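Local coordinates for Rho GTPase-activating protein 27 (Homo sapiens, PDB 3PP2) that contributes the pleckstrin homology domain to a GTPase activator that probably inactivates CDC42 and RAC1 and may take part in clathrin-mediated endocytosis, at residues A[75-80]-A[113-118]. Residues are numbered along the deposited sequence; the frame is centred on the assembly and turned at random.
Sequences ATLSWA and TWHKAI
Leu77 and Trp79 of strand 76-79 meet His115 and Ile118 of the C-terminal helix in a pleckstrin homology fold. In this fold an antiparallel, barrel-like sheet is closed at one end by that helix. The strand and the helix segment run nearly antiparallel, their axes approaching to 9.5 Å. No hydrogen bond joins them, and the contact is made mainly by side chains.

The apolar part centres on Leu77. Its CD2 lies 3.9 Å from CG2 of Ile118. The same methyl sits 3.5 Å from the backbone O of His115. Farther along the helix, Ala119 and Ile122 also touch Leu77.

The aromatic part joins Trp79 and His115. Their planes are 23° apart, but the rings are slid past each other and barely overlap. The five-membered ring of Trp79 has its centroid 4.9 Å from that of the imidazole. The closest atoms are Trp79 NE1 and His115 CD2, 3.7 Å apart. CG of His115 is anti to its backbone N (chi1 178°), which carries the ring out from the helix and in between the two strand side chains. Leu77 CD2 and Trp79 NE1 then lie on opposite sides of the imidazole plane.

The polar end of His115 is used between subunits. Its ND1 is hydrogen-bonded to NE1 of Trp79 in the second subunit, and its ring also packs edge-to-face on His115 of that subunit. Cutting His115 back to an alanine would probably open a gap between Leu77 and Trp79 and leave the Trp79 indole N-H of the second subunit without its acceptor.

The CH-pi contact comes over one face of the imidazole. Leu77 CD2 stands 3.7 Å from the centroid of the His115 ring, 15° off its normal and displaced toward the rim.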
loop_
_atom_site.group_PDB
_atom_site.type_symbol
_atom_site.label_atom_id
_atom_site.label_comp_id
_atom_site.label_asym_id
_atom_site.label_seq_id
_atom_site.Cartn_x
_atom_site.Cartn_y
_atom_site.Cartn_z
ATOM N N ALA A 75 21.405 15.347 0.378
ATOM C CA ALA A 75 20.619 14.836 1.464
ATOM C C ALA A 75 20.826 13.319 1.567
ATOM O O ALA A 75 21.255 12.670 0.610
ATOM C CB ALA A 75 19.113 15.182 1.242
ATOM N N THR A 76 20.497 12.784 2.730
ATOM C CA THR A 76 20.557 11.349 3.014
ATOM C C THR A 76 19.166 10.894 3.455
ATOM O O THR A 76 18.559 11.508 4.321
ATOM C CB THR A 76 21.566 11.056 4.110
ATOM O OG1 THR A 76 22.860 11.485 3.679
ATOM C CG2 THR A 76 21.669 9.547 4.396
ATOM N N LEU A 77 18.670 9.846 2.808
ATOM C CA LEU A 77 17.359 9.243 3.110
ATOM C C LEU A 77 17.558 7.827 3.594
ATOM O O LEU A 77 18.311 7.065 2.981
ATOM C CB LEU A 77 16.551 9.242 1.832
ATOM C CG LEU A 77 15.219 8.506 1.817
ATOM C CD1 LEU A 77 14.206 9.260 2.673
ATOM C CD2 LEU A 77 14.745 8.351 0.338
ATOM N N SER A 78 16.794 7.455 4.598
ATOM C CA SER A 78 16.773 6.103 5.092
ATOM C C SER A 78 15.428 5.742 5.685
ATOM O O SER A 78 14.611 6.603 5.944
ATOM C CB SER A 78 17.830 5.907 6.151
ATOM O OG SER A 78 17.641 6.777 7.231
ATOM N N TRP A 79 15.188 4.461 5.876
ATOM C CA TRP A 79 14.160 4.006 6.789
ATOM C C TRP A 79 14.713 4.212 8.200
ATOM O O TRP A 79 15.819 3.773 8.525
ATOM C CB TRP A 79 13.793 2.553 6.538
ATOM C CG TRP A 79 13.091 2.325 5.265
ATOM C CD1 TRP A 79 13.645 2.255 4.013
ATOM C CD2 TRP A 79 11.663 2.141 5.075
ATOM N NE1 TRP A 79 12.678 2.006 3.088
ATOM C CE2 TRP A 79 11.453 1.932 3.694
ATOM C CE3 TRP A 79 10.565 2.092 5.932
ATOM C CZ2 TRP A 79 10.167 1.737 3.143
ATOM C CZ3 TRP A 79 9.291 1.863 5.398
ATOM C CH2 TRP A 79 9.107 1.689 4.019
ATOM N N ALA A 80 13.931 4.857 9.054
ATOM C CA ALA A 80 14.403 5.153 10.408
ATOM C C ALA A 80 14.541 3.877 11.228
ATOM O O ALA A 80 13.771 2.936 11.043
ATOM C CB ALA A 80 13.458 6.071 11.105
ATOM N N THR A 113 6.435 4.419 -1.745
ATOM C CA THR A 113 6.389 5.188 -2.975
ATOM C C THR A 113 7.025 6.590 -2.786
ATOM O O THR A 113 7.674 7.102 -3.703
ATOM C CB THR A 113 4.982 5.297 -3.583
ATOM O OG1 THR A 113 4.116 6.034 -2.707
ATOM C CG2 THR A 113 4.414 3.869 -3.881
ATOM N N TRP A 114 6.836 7.197 -1.635
ATOM C CA TRP A 114 7.536 8.443 -1.328
ATOM C C TRP A 114 9.041 8.267 -1.187
ATOM O O TRP A 114 9.814 9.114 -1.624
ATOM C CB TRP A 114 6.950 9.130 -0.083
ATOM C CG TRP A 114 5.766 9.978 -0.399
ATOM C CD1 TRP A 114 4.457 9.643 -0.307
ATOM C CD2 TRP A 114 5.805 11.324 -0.844
ATOM N NE1 TRP A 114 3.660 10.691 -0.671
ATOM C CE2 TRP A 114 4.451 11.747 -1.000
ATOM C CE3 TRP A 114 6.836 12.236 -1.100
ATOM C CZ2 TRP A 114 4.112 13.026 -1.391
ATOM C CZ3 TRP A 114 6.479 13.524 -1.502
ATOM C CH2 TRP A 114 5.139 13.896 -1.644
ATOM N N HIS A 115 9.476 7.175 -0.582
ATOM C CA HIS A 115 10.876 6.890 -0.527
ATOM C C HIS A 115 11.468 6.850 -1.912
ATOM O O HIS A 115 12.503 7.461 -2.167
ATOM C CB HIS A 115 11.092 5.559 0.218
ATOM C CG HIS A 115 12.511 5.136 0.293
ATOM N ND1 HIS A 115 13.194 4.653 -0.796
ATOM C CD2 HIS A 115 13.397 5.155 1.318
ATOM C CE1 HIS A 115 14.448 4.419 -0.447
ATOM N NE2 HIS A 115 14.589 4.676 0.840
ATOM N N LYS A 116 10.806 6.149 -2.832
ATOM C CA LYS A 116 11.281 6.055 -4.215
ATOM C C LYS A 116 11.424 7.419 -4.874
ATOM O O LYS A 116 12.424 7.713 -5.513
ATOM C CB LYS A 116 10.348 5.160 -5.035
ATOM C CG LYS A 116 10.884 4.782 -6.396
ATOM C CD LYS A 116 9.911 3.802 -7.094
ATOM C CE LYS A 116 10.445 3.405 -8.477
ATOM N NZ LYS A 116 9.420 2.697 -9.224
ATOM N N ALA A 117 10.426 8.272 -4.671
ATOM C CA ALA A 117 10.427 9.594 -5.300
ATOM C C ALA A 117 11.540 10.453 -4.705
ATOM O O ALA A 117 12.261 11.166 -5.430
ATOM C CB ALA A 117 9.044 10.243 -5.192
ATOM N N ILE A 118 11.642 10.481 -3.383
ATOM C CA ILE A 118 12.682 11.277 -2.719
ATOM C C ILE A 118 14.066 10.778 -3.065
ATOM O O ILE A 118 14.972 11.577 -3.352
ATOM C CB ILE A 118 12.472 11.312 -1.173
ATOM C CG1 ILE A 118 11.136 11.997 -0.804
ATOM C CG2 ILE A 118 13.638 12.014 -0.448
ATOM C CD1 ILE A 118 10.659 11.706 0.614
#